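Local coordinates for proteasome protein (Corynebacterium glutamicum ATCC 13032, PDB 2P90) that is of unknown function but belongs to the PAC2 family, named for a proteasome assembly chaperone, and may have a proteasome-related role, at residues A59-D64 and G117-A122; Y197-P202 and P211-K216; H48-L53 and G92-R97; T154-S159 and M182-L187; V75-I78 and V83-M86. One frame throughout, in Å; residues are numbered along the deposited sequence.

How the interactions relate
Chemistry follows place in this alpha/beta subunit, one of three in the assembly. Interactions 1, 2 and 3 are buried, apolar or aromatic contacts that lay helices 116-129, 211-225 and 41-52 on one mixed sheet; interactions 1 and 3 use its neighbouring strands 54-61 and 92-97. Interaction 4 is also buried, yet its contact is polar, a histidine against a glutamate, and its strand 153-157 pairs with strand 194-202 of interaction 2. Interaction 5, by contrast, is partly buried and peripheral, about 38 Å from interaction 4 between centres, a hairpin held by backbone bonds. The third subunit's hairpin packs on interaction 4, while interaction 5 reaches the second.

Interaction 1: A59-D64 and G117-A122; sequences ASFNND and GDFSNA
Ala122 N donates to Asp118 O over 2.8 Å, a bond within the helix that carries the Ala122 methyl, which lies at the rim of the Phe61 ring, near the ring plane. One turn of helix is thus enough to present two different surfaces to a single aromatic group. Ala122 CB lies 4.1 Å from Phe61 CE1 at that edge, whereas Phe119 comes in over a face, its CE1 3.7 Å from Phe61 CE1 and displaced toward the rim. The two rings form an offset edge-to-face pair, with centroids 5.2 Å apart and planes at 60°, the edge of Phe119 turned to the face of Phe61. Phe119 reaches this position because its CG stands trans to the backbone N (chi1 176°), which swings the ring across to the strand although the CA-CB bond does not aim there directly. Leu91 and Leu66 touch both rings, and Tyr9 meets Phe61 from the edge strand 9-11. Beyond Phe61 the strand ends and Asn62 takes the N-cap position of the next short helix, its OD1 accepting from Asp64 N at 2.9 Å with the donor well above the carbonyl plane. The Asp64 carboxylate in turn accepts from Gly117 N and Asp118 N of the second subunit. The arrangement is that of a layered alpha/beta fold, in which an aromatic pair joins helix 116-129 to strand 54-61 beside a subunit interface.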
# COMPACT_ATOMS: atom_id res chain seq x y z
N ALA B 59 22.16 -3.45 -15.51
CA ALA B 59 21.99 -3.15 -14.09
C ALA B 59 20.68 -3.73 -13.59
O ALA B 59 19.69 -3.78 -14.33
CB ALA B 59 22.01 -1.66 -13.86
N SER B 60 20.69 -4.19 -12.33
CA SER B 60 19.50 -4.65 -11.66
C SER B 60 19.24 -3.81 -10.44
O SER B 60 20.11 -3.64 -9.59
CB SER B 60 19.64 -6.10 -11.22
OG SER B 60 19.46 -6.98 -12.31
N PHE B 61 18.04 -3.29 -10.36
CA PHE B 61 17.62 -2.60 -9.17
C PHE B 61 17.27 -3.57 -8.02
O PHE B 61 16.83 -4.73 -8.25
CB PHE B 61 16.49 -1.64 -9.51
CG PHE B 61 16.96 -0.43 -10.29
CD1 PHE B 61 17.15 0.79 -9.66
CD2 PHE B 61 17.25 -0.53 -11.66
CE1 PHE B 61 17.60 1.93 -10.37
CE2 PHE B 61 17.71 0.60 -12.39
CZ PHE B 61 17.88 1.84 -11.73
N ASN B 62 17.52 -3.10 -6.81
CA ASN B 62 17.21 -3.83 -5.59
C ASN B 62 15.77 -3.62 -5.19
O ASN B 62 15.39 -2.53 -4.74
CB ASN B 62 18.13 -3.41 -4.43
CG ASN B 62 17.92 -4.25 -3.15
OD1 ASN B 62 17.08 -5.17 -3.10
ND2 ASN B 62 18.68 -3.95 -2.13
N ASN B 63 14.97 -4.66 -5.36
CA ASN B 63 13.55 -4.66 -4.95
C ASN B 63 13.29 -4.47 -3.43
O ASN B 63 12.25 -4.00 -3.03
CB ASN B 63 12.90 -5.95 -5.44
CG ASN B 63 12.59 -5.92 -6.93
OD1 ASN B 63 12.94 -4.97 -7.65
ND2 ASN B 63 11.87 -6.96 -7.39
N ASP B 64 14.25 -4.82 -2.59
CA ASP B 64 14.11 -4.57 -1.15
C ASP B 64 14.08 -3.08 -0.83
O ASP B 64 13.44 -2.66 0.15
CB ASP B 64 15.20 -5.29 -0.35
CG ASP B 64 14.94 -6.81 -0.21
OD1 ASP B 64 13.87 -7.34 -0.60
OD2 ASP B 64 15.82 -7.49 0.34
N GLY B 117 12.70 9.56 -5.17
CA GLY B 117 13.86 10.44 -5.16
C GLY B 117 15.17 9.73 -5.44
O GLY B 117 15.85 10.06 -6.39
N ASP B 118 15.55 8.75 -4.61
CA ASP B 118 16.75 7.96 -4.87
C ASP B 118 16.69 7.24 -6.21
O ASP B 118 17.69 7.13 -6.90
CB ASP B 118 17.03 6.96 -3.76
CG ASP B 118 17.25 7.63 -2.38
OD1 ASP B 118 17.63 8.82 -2.32
OD2 ASP B 118 17.04 6.96 -1.34
N PHE B 119 15.50 6.76 -6.58
CA PHE B 119 15.32 6.02 -7.84
C PHE B 119 15.53 6.89 -9.08
O PHE B 119 16.25 6.50 -10.00
CB PHE B 119 13.93 5.35 -7.89
CG PHE B 119 13.65 4.67 -9.19
CD1 PHE B 119 14.30 3.47 -9.50
CD2 PHE B 119 12.74 5.21 -10.11
CE1 PHE B 119 14.06 2.84 -10.73
CE2 PHE B 119 12.52 4.60 -11.34
CZ PHE B 119 13.16 3.41 -11.66
N SER B 120 14.88 8.04 -9.12
CA SER B 120 15.04 8.91 -10.26
C SER B 120 16.48 9.46 -10.31
O SER B 120 17.07 9.52 -11.38
CB SER B 120 14.00 10.00 -10.20
OG SER B 120 14.35 10.87 -9.18
N ASN B 121 17.10 9.75 -9.16
CA ASN B 121 18.53 10.04 -9.14
C ASN B 121 19.44 8.91 -9.62
O ASN B 121 20.40 9.17 -10.30
CB ASN B 121 18.97 10.60 -7.80
CG ASN B 121 18.48 12.03 -7.59
OD1 ASN B 121 18.87 12.94 -8.33
ND2 ASN B 121 17.64 12.25 -6.60
N ALA B 122 19.16 7.66 -9.26
CA ALA B 122 19.95 6.53 -9.71
C ALA B 122 19.82 6.36 -11.23
O ALA B 122 20.80 6.00 -11.93
CB ALA B 122 19.51 5.25 -8.99

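Interaction 2: Y197-P202 and P211-K216; sequences YTVHVP and PAATLK
This is an apolar strand-on-helix contact in the buried interior, where helix 211-225 turns back over the strand that leads into it, 194-202. The segment axes approach to 8.5 Å and run nearly antiparallel, at 162°, a close separation consistent with the small side chain of Ala213 at the interface. Ala213 CB points at the strand and is met by two valines, two residues apart on the strand: Val199 CG2 lies 3.7 Å away from Ala213 CB, and Val201 CG2 is at the same distance of 3.7 Å from that methyl. Val199 does most of the touching. Its CG2 is trans to the backbone N and its CG1 takes the crowded position between N and the carbonyl carbon, a rotamer (chi1 66°) that brings both branches near Ala213. The same CG2 also rests against the base of Lys216, 3.9 Å from Lys216 CB. From there the lysine chain bends away at its later torsions and carries NZ to a salt bridge with Asp165, leaving its aliphatic root in the contact. On the strand's sides, backbone bonds tie Val199 to strand 134-143 and Thr198 to strand 153-157, while helices 41-52 and 232-250 pack against helix 211-225.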
# COMPACT_ATOMS: atom_id res chain seq x y z
N TYR B 197 5.58 9.41 -23.97
CA TYR B 197 4.57 9.02 -24.98
C TYR B 197 3.41 8.27 -24.35
O TYR B 197 3.57 7.23 -23.72
CB TYR B 197 5.16 8.17 -26.11
CG TYR B 197 6.30 8.75 -26.93
CD1 TYR B 197 6.62 10.12 -26.88
CD2 TYR B 197 7.03 7.93 -27.78
CE1 TYR B 197 7.68 10.65 -27.67
CE2 TYR B 197 8.07 8.44 -28.58
CZ TYR B 197 8.39 9.80 -28.51
OH TYR B 197 9.43 10.26 -29.26
N THR B 198 2.23 8.80 -24.54
CA THR B 198 1.03 8.14 -24.11
C THR B 198 0.22 7.66 -25.33
O THR B 198 -0.11 8.44 -26.22
CB THR B 198 0.18 9.11 -23.27
OG1 THR B 198 1.02 9.71 -22.27
CG2 THR B 198 -1.00 8.41 -22.61
N VAL B 199 -0.12 6.39 -25.33
CA VAL B 199 -0.99 5.84 -26.35
C VAL B 199 -2.41 5.86 -25.74
O VAL B 199 -2.56 5.67 -24.53
CB VAL B 199 -0.50 4.41 -26.75
CG1 VAL B 199 -0.64 3.41 -25.58
CG2 VAL B 199 -1.21 3.89 -27.98
N HIS B 200 -3.42 6.13 -26.57
CA HIS B 200 -4.80 6.27 -26.12
C HIS B 200 -5.55 5.00 -26.42
O HIS B 200 -5.57 4.57 -27.56
CB HIS B 200 -5.48 7.42 -26.84
CG HIS B 200 -4.89 8.76 -26.52
ND1 HIS B 200 -5.63 9.92 -26.52
CD2 HIS B 200 -3.64 9.11 -26.14
CE1 HIS B 200 -4.85 10.94 -26.19
NE2 HIS B 200 -3.64 10.47 -25.94
N VAL B 201 -6.14 4.39 -25.39
CA VAL B 201 -6.75 3.09 -25.55
C VAL B 201 -8.23 3.25 -25.25
O VAL B 201 -8.56 3.93 -24.29
CB VAL B 201 -6.08 2.08 -24.56
CG1 VAL B 201 -6.74 0.68 -24.63
CG2 VAL B 201 -4.54 2.03 -24.77
N PRO B 202 -9.13 2.67 -26.09
CA PRO B 202 -10.57 2.75 -25.81
C PRO B 202 -10.79 2.35 -24.36
O PRO B 202 -10.31 1.31 -23.96
CB PRO B 202 -11.18 1.73 -26.77
CG PRO B 202 -10.24 1.66 -27.88
CD PRO B 202 -8.88 1.93 -27.35
N PRO B 211 -3.41 -4.98 -28.22
CA PRO B 211 -2.14 -4.94 -29.01
C PRO B 211 -1.95 -3.80 -29.99
O PRO B 211 -0.81 -3.45 -30.28
CB PRO B 211 -2.10 -6.29 -29.72
CG PRO B 211 -2.98 -7.19 -28.89
CD PRO B 211 -4.05 -6.31 -28.30
N ALA B 212 -3.02 -3.23 -30.53
CA ALA B 212 -2.85 -2.07 -31.44
C ALA B 212 -2.09 -0.91 -30.73
O ALA B 212 -1.33 -0.15 -31.35
CB ALA B 212 -4.21 -1.60 -32.00
N ALA B 213 -2.26 -0.82 -29.41
CA ALA B 213 -1.61 0.23 -28.61
C ALA B 213 -0.13 -0.09 -28.37
O ALA B 213 0.72 0.79 -28.47
CB ALA B 213 -2.35 0.42 -27.34
N THR B 214 0.19 -1.34 -28.07
CA THR B 214 1.57 -1.79 -27.97
C THR B 214 2.29 -1.44 -29.27
O THR B 214 3.29 -0.72 -29.25
CB THR B 214 1.63 -3.30 -27.73
OG1 THR B 214 0.77 -3.62 -26.63
CG2 THR B 214 3.08 -3.80 -27.45
N LEU B 215 1.73 -1.90 -30.39
CA LEU B 215 2.20 -1.59 -31.75
C LEU B 215 2.45 -0.11 -31.97
O LEU B 215 3.54 0.30 -32.39
CB LEU B 215 1.19 -2.11 -32.79
CG LEU B 215 1.57 -2.14 -34.28
CD1 LEU B 215 2.86 -2.94 -34.60
CD2 LEU B 215 0.43 -2.71 -35.10
N LYS B 216 1.45 0.70 -31.65
CA LYS B 216 1.58 2.13 -31.75
C LYS B 216 2.75 2.67 -30.91
O LYS B 216 3.56 3.45 -31.43
CB LYS B 216 0.26 2.83 -31.39
CG LYS B 216 0.20 4.29 -31.84
CD LYS B 216 0.53 4.43 -33.34
CE LYS B 216 1.27 5.74 -33.63
NZ LYS B 216 0.35 6.89 -33.86

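Interaction 3: H48-L53 and G92-R97; sequences HLMDAL and GLHVVR
Met50 and His94 supply the sulfur-aromatic part of this contact, Leu53 and Val96 the aliphatic part, with the Arg97 carbonyl beside it. In the first, Met50 SD sits almost squarely above the centre of the His94 ring, 3.9 Å from its centroid and 7° off the normal. Two bends bring it there: chi2 at 96° and chi3 at 78° turn the chain toward the strand from a CA-CB bond that does not aim at it, and the methionine crosses the imidazole at about a right angle. His55 and Ser108, from the strands next to 92-97 in the sheet, also touch Met50.

The aliphatic contacts gather where helix 41-52 ends. Leu53, the first residue to leave helical backbone angles, is still tied by its N to Leu49 O at 2.9 Å, and it points at the strand. Its CB meets Val96 CG1 at 3.8 Å, and its CD2 comes within 3.3 Å of Arg97 O. Arg97 contributes backbone here; its guanidinium leads away and bonds to Ser19 O.

With no hydrogen bond across it, the contact depends on shape and dispersion: a polarisable sulfur over a flat ring at one side, a valine methyl against leucine at the other, where the end of helix 41-52 lies on the sheet.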
# COMPACT_ATOMS: atom_id res chain seq x y z
N HIS B 48 7.63 -7.69 -25.48
CA HIS B 48 7.75 -8.01 -26.89
C HIS B 48 9.20 -7.87 -27.43
O HIS B 48 9.71 -8.76 -28.14
CB HIS B 48 6.77 -7.19 -27.73
CG HIS B 48 6.83 -7.50 -29.19
ND1 HIS B 48 7.48 -6.68 -30.10
CD2 HIS B 48 6.36 -8.56 -29.90
CE1 HIS B 48 7.38 -7.22 -31.31
NE2 HIS B 48 6.71 -8.36 -31.21
N LEU B 49 9.83 -6.74 -27.09
CA LEU B 49 11.20 -6.45 -27.46
C LEU B 49 12.13 -7.46 -26.85
O LEU B 49 13.06 -7.94 -27.49
CB LEU B 49 11.58 -5.06 -26.96
CG LEU B 49 10.86 -3.89 -27.65
CD1 LEU B 49 11.23 -2.56 -27.02
CD2 LEU B 49 11.09 -3.83 -29.21
N MET B 50 11.86 -7.84 -25.60
CA MET B 50 12.70 -8.81 -24.92
C MET B 50 12.66 -10.20 -25.56
O MET B 50 13.70 -10.83 -25.71
CB MET B 50 12.34 -8.87 -23.44
CG MET B 50 13.58 -9.00 -22.55
SD MET B 50 14.23 -7.47 -21.86
CE MET B 50 12.99 -7.33 -20.57
N ASP B 51 11.47 -10.65 -25.95
CA ASP B 51 11.29 -11.95 -26.58
C ASP B 51 11.85 -11.97 -28.00
O ASP B 51 12.32 -13.01 -28.46
CB ASP B 51 9.82 -12.28 -26.68
CG ASP B 51 9.22 -12.61 -25.35
OD1 ASP B 51 10.01 -12.82 -24.39
OD2 ASP B 51 7.96 -12.67 -25.25
N ALA B 52 11.78 -10.83 -28.67
CA ALA B 52 12.02 -10.76 -30.10
C ALA B 52 13.45 -10.36 -30.47
O ALA B 52 13.93 -10.74 -31.54
CB ALA B 52 11.03 -9.79 -30.77
N LEU B 53 14.12 -9.60 -29.61
CA LEU B 53 15.44 -9.04 -29.92
C LEU B 53 16.52 -9.53 -28.96
O LEU B 53 16.21 -9.95 -27.82
CB LEU B 53 15.36 -7.52 -29.91
CG LEU B 53 14.53 -6.90 -31.06
CD1 LEU B 53 14.29 -5.44 -30.80
CD2 LEU B 53 15.20 -7.08 -32.45
N GLY B 92 15.18 -3.91 -14.43
CA GLY B 92 16.53 -3.91 -14.94
C GLY B 92 16.71 -2.94 -16.07
O GLY B 92 15.75 -2.55 -16.72
N LEU B 93 17.97 -2.55 -16.27
CA LEU B 93 18.41 -1.79 -17.42
C LEU B 93 19.10 -2.75 -18.37
O LEU B 93 20.01 -3.51 -17.97
CB LEU B 93 19.38 -0.69 -16.98
CG LEU B 93 19.90 0.25 -18.07
CD1 LEU B 93 18.73 0.98 -18.71
CD2 LEU B 93 20.87 1.26 -17.47
N HIS B 94 18.64 -2.75 -19.62
CA HIS B 94 19.18 -3.66 -20.65
C HIS B 94 19.73 -2.89 -21.82
O HIS B 94 19.24 -1.79 -22.13
CB HIS B 94 18.12 -4.59 -21.23
CG HIS B 94 17.51 -5.50 -20.21
ND1 HIS B 94 16.41 -5.14 -19.46
CD2 HIS B 94 17.86 -6.75 -19.83
CE1 HIS B 94 16.11 -6.13 -18.65
NE2 HIS B 94 16.97 -7.12 -18.85
N VAL B 95 20.76 -3.48 -22.45
CA VAL B 95 21.15 -3.09 -23.81
C VAL B 95 20.40 -4.01 -24.77
O VAL B 95 20.47 -5.24 -24.64
CB VAL B 95 22.70 -3.05 -24.07
CG1 VAL B 95 23.41 -4.32 -23.66
CG2 VAL B 95 22.99 -2.68 -25.58
N VAL B 96 19.64 -3.42 -25.68
CA VAL B 96 18.86 -4.20 -26.66
C VAL B 96 19.34 -3.84 -28.08
O VAL B 96 19.64 -2.68 -28.37
CB VAL B 96 17.31 -3.99 -26.50
CG1 VAL B 96 16.50 -4.96 -27.41
CG2 VAL B 96 16.84 -4.11 -25.01
N ARG B 97 19.42 -4.81 -28.97
CA ARG B 97 19.80 -4.50 -30.35
C ARG B 97 18.68 -4.77 -31.36
O ARG B 97 18.10 -5.87 -31.37
CB ARG B 97 21.12 -5.21 -30.72
CG ARG B 97 22.31 -4.53 -30.05
CD ARG B 97 23.53 -5.40 -30.00
NE ARG B 97 24.54 -4.90 -29.07
CZ ARG B 97 25.40 -3.89 -29.30
NH1 ARG B 97 26.27 -3.55 -28.38
NH2 ARG B 97 25.38 -3.22 -30.45

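Interaction 4: T154-S159 and M182-L187; sequences TAHGNS and MLEKLL
His156 and Glu184 form the tight part of this contact almost alone. The carboxylate meets the edge of the imidazole, the side chains crossing at about a right angle and the two planes only 2° apart. Glu184 OE2 lies near the ring plane, and Glu184 OE1 is 3.2 Å from His156 ND1. The glutamate extends beyond CG to reach across from helix 179-189, and the ring is swung toward it by a chi1 of 59°, which sets CG between the backbone N and the carbonyl carbon. Tyr139 OH shares a hydrogen bond with Glu184 OE2, a further bond that probably limits rotation of the carboxylate.

Around this pair the two segments draw apart. Asn158 turns its side-chain end somewhat nearer the helix but bonds to Lys192 O and Val194 N instead, and Lys185 points elsewhere and forms a salt bridge with Asp189 of the same helix. The third subunit also packs here, its Val83 on His156 itself and its Thr84 and Met86 on Lys185 and Met182 on the looser side.

With a carboxylate at the edge of an imidazole and in its plane, this buried contact is polar and probably largely electrostatic, the Tyr139 bond taking up part of the charge.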
# COMPACT_ATOMS: atom_id res chain seq x y z
N THR B 154 0.02 10.72 -27.88
CA THR B 154 0.36 12.11 -27.60
C THR B 154 1.71 12.19 -26.87
O THR B 154 2.14 11.21 -26.27
CB THR B 154 -0.74 12.84 -26.82
OG1 THR B 154 -1.08 12.08 -25.68
CG2 THR B 154 -1.99 12.99 -27.67
N ALA B 155 2.39 13.33 -26.96
CA ALA B 155 3.72 13.46 -26.39
C ALA B 155 3.86 14.72 -25.54
O ALA B 155 3.15 15.74 -25.77
CB ALA B 155 4.82 13.39 -27.47
N HIS B 156 4.72 14.62 -24.51
CA HIS B 156 5.17 15.75 -23.72
C HIS B 156 6.66 15.63 -23.45
O HIS B 156 7.23 14.54 -23.54
CB HIS B 156 4.36 15.94 -22.43
CG HIS B 156 4.39 14.76 -21.50
ND1 HIS B 156 5.49 14.46 -20.71
CD2 HIS B 156 3.45 13.83 -21.22
CE1 HIS B 156 5.22 13.37 -20.01
NE2 HIS B 156 4.00 12.96 -20.30
N GLY B 157 7.30 16.74 -23.13
CA GLY B 157 8.74 16.76 -22.96
C GLY B 157 9.41 17.82 -23.85
O GLY B 157 8.75 18.76 -24.31
N ASN B 158 10.72 17.65 -24.06
CA ASN B 158 11.54 18.63 -24.75
C ASN B 158 12.23 18.04 -25.99
O ASN B 158 13.08 18.69 -26.60
CB ASN B 158 12.55 19.28 -23.78
CG ASN B 158 13.61 18.28 -23.27
OD1 ASN B 158 13.81 17.20 -23.85
ND2 ASN B 158 14.30 18.66 -22.19
N SER B 159 11.86 16.81 -26.35
CA SER B 159 12.39 16.12 -27.53
C SER B 159 11.22 15.47 -28.31
O SER B 159 11.40 14.48 -29.04
CB SER B 159 13.44 15.09 -27.13
OG SER B 159 12.94 14.16 -26.15
N MET B 182 8.34 11.87 -12.23
CA MET B 182 9.40 12.44 -11.40
C MET B 182 10.73 12.39 -12.16
O MET B 182 11.51 13.34 -12.12
CB MET B 182 9.53 11.70 -10.04
CG MET B 182 10.55 12.39 -9.08
SD MET B 182 10.80 11.81 -7.37
CE MET B 182 9.23 12.25 -6.67
N LEU B 183 11.00 11.27 -12.81
CA LEU B 183 12.27 11.11 -13.50
C LEU B 183 12.36 12.10 -14.68
O LEU B 183 13.42 12.71 -14.92
CB LEU B 183 12.45 9.67 -13.96
CG LEU B 183 13.50 9.36 -15.02
CD1 LEU B 183 14.92 9.64 -14.52
CD2 LEU B 183 13.35 7.89 -15.55
N GLU B 184 11.23 12.26 -15.38
CA GLU B 184 11.10 13.23 -16.47
C GLU B 184 11.43 14.62 -15.99
O GLU B 184 12.29 15.26 -16.57
CB GLU B 184 9.69 13.25 -17.07
CG GLU B 184 9.37 12.06 -17.93
CD GLU B 184 8.16 12.31 -18.77
OE1 GLU B 184 8.20 13.30 -19.56
OE2 GLU B 184 7.18 11.54 -18.67
N LYS B 185 10.77 15.06 -14.92
CA LYS B 185 11.04 16.38 -14.36
C LYS B 185 12.50 16.58 -13.97
O LYS B 185 13.04 17.65 -14.16
CB LYS B 185 10.10 16.69 -13.20
CG LYS B 185 9.79 18.19 -13.10
CD LYS B 185 9.03 18.54 -11.84
CE LYS B 185 9.17 20.04 -11.54
NZ LYS B 185 10.61 20.47 -11.42
N LEU B 186 13.15 15.54 -13.44
CA LEU B 186 14.56 15.67 -13.04
C LEU B 186 15.54 15.75 -14.25
O LEU B 186 16.58 16.42 -14.19
CB LEU B 186 14.94 14.52 -12.11
CG LEU B 186 16.33 14.47 -11.50
CD1 LEU B 186 16.59 15.67 -10.54
CD2 LEU B 186 16.54 13.15 -10.78
N LEU B 187 15.20 15.04 -15.32
CA LEU B 187 16.00 15.04 -16.54
C LEU B 187 15.88 16.43 -17.15
O LEU B 187 16.90 17.07 -17.38
CB LEU B 187 15.56 13.93 -17.51
CG LEU B 187 16.07 12.52 -17.19
CD1 LEU B 187 15.29 11.39 -17.86
CD2 LEU B 187 17.55 12.40 -17.50

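Interaction 5: V75-I78 and V83-M86; sequences VVVI and VTSM
Val76 and Met86 lie side by side and point the same way from the sheet. Val76 CG1 fits against the start of the methionine chain, 3.4 Å from Met86 CG, and because that chain runs extended past CG, the sulfur stays close too, with Met86 SD 3.6 Å from Val76 CG1. On the same face Ile78 and Val83 cross obliquely, Ile78 CG1 touching Val83 CG2 at 3.8 Å. Val77 and Ser85 occupy the other face. Ser85 OG, placed between its backbone N and carbonyl carbon (chi1 69°), comes to 3.4 Å from Val77 CG2.

The backbone explains how Thr84 enters between these pairs. The strands make an antiparallel hairpin with a classic beta bulge: Val77 is matched by both Thr84 and Ser85, and the register shifts by one before Ile78 meets Val83. Val77 N donates to Ser85 O at 2.8 Å. Val77 O is gripped chiefly by Thr84 N, also at 2.8 Å; Ser85 N and Thr84 OG1 add weak, longer bonds to it. Thr84, one of the two bulge residues opposite Val77, sets its OG1 3.7 Å from Val77 CG1. Beyond the hairpin, Val76, Val77 and Ile78 pair antiparallel with a strand of the second subunit, and Val175 and Arg172 of that subunit pack on Val76 and Val77 respectively.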
# COMPACT_ATOMS: atom_id res chain seq x y z
N VAL B 75 4.20 -13.57 -8.48
CA VAL B 75 3.50 -14.85 -8.61
C VAL B 75 4.45 -16.05 -8.41
O VAL B 75 5.61 -16.00 -8.82
CB VAL B 75 2.73 -14.88 -9.96
CG1 VAL B 75 2.04 -16.25 -10.21
CG2 VAL B 75 1.67 -13.83 -9.92
N VAL B 76 3.94 -17.09 -7.74
CA VAL B 76 4.71 -18.30 -7.50
C VAL B 76 3.99 -19.46 -8.12
O VAL B 76 2.74 -19.52 -8.11
CB VAL B 76 4.98 -18.58 -5.98
CG1 VAL B 76 5.70 -17.45 -5.31
CG2 VAL B 76 3.71 -18.77 -5.28
N VAL B 77 4.75 -20.37 -8.70
CA VAL B 77 4.16 -21.58 -9.26
C VAL B 77 4.41 -22.75 -8.32
O VAL B 77 5.52 -22.95 -7.83
CB VAL B 77 4.62 -21.89 -10.77
CG1 VAL B 77 3.90 -23.15 -11.33
CG2 VAL B 77 4.39 -20.66 -11.70
N ILE B 78 3.35 -23.51 -8.08
CA ILE B 78 3.44 -24.77 -7.37
C ILE B 78 3.01 -25.92 -8.28
O ILE B 78 1.86 -26.01 -8.70
CB ILE B 78 2.66 -24.77 -5.99
CG1 ILE B 78 3.37 -23.86 -4.97
CG2 ILE B 78 2.58 -26.18 -5.39
CD1 ILE B 78 2.43 -23.18 -4.00
N VAL B 83 7.25 -25.90 -4.72
CA VAL B 83 7.34 -24.52 -5.22
C VAL B 83 8.41 -24.50 -6.30
O VAL B 83 9.62 -24.62 -6.02
CB VAL B 83 7.70 -23.48 -4.13
CG1 VAL B 83 7.98 -22.14 -4.77
CG2 VAL B 83 6.60 -23.35 -3.08
N THR B 84 7.99 -24.34 -7.55
CA THR B 84 8.93 -24.48 -8.66
C THR B 84 9.48 -23.14 -9.10
O THR B 84 10.64 -23.05 -9.48
CB THR B 84 8.35 -25.30 -9.85
OG1 THR B 84 7.20 -24.64 -10.38
CG2 THR B 84 7.95 -26.70 -9.38
N SER B 85 8.67 -22.08 -9.03
CA SER B 85 9.18 -20.75 -9.38
C SER B 85 8.51 -19.62 -8.65
O SER B 85 7.40 -19.77 -8.15
CB SER B 85 9.10 -20.49 -10.90
OG SER B 85 7.76 -20.36 -11.31
N MET B 86 9.20 -18.49 -8.63
CA MET B 86 8.67 -17.22 -8.12
C MET B 86 9.15 -16.15 -9.08
O MET B 86 10.34 -16.04 -9.32
CB MET B 86 9.19 -16.91 -6.71
CG MET B 86 8.53 -15.67 -6.02
SD MET B 86 8.64 -15.66 -4.17
CE MET B 86 7.71 -14.21 -3.81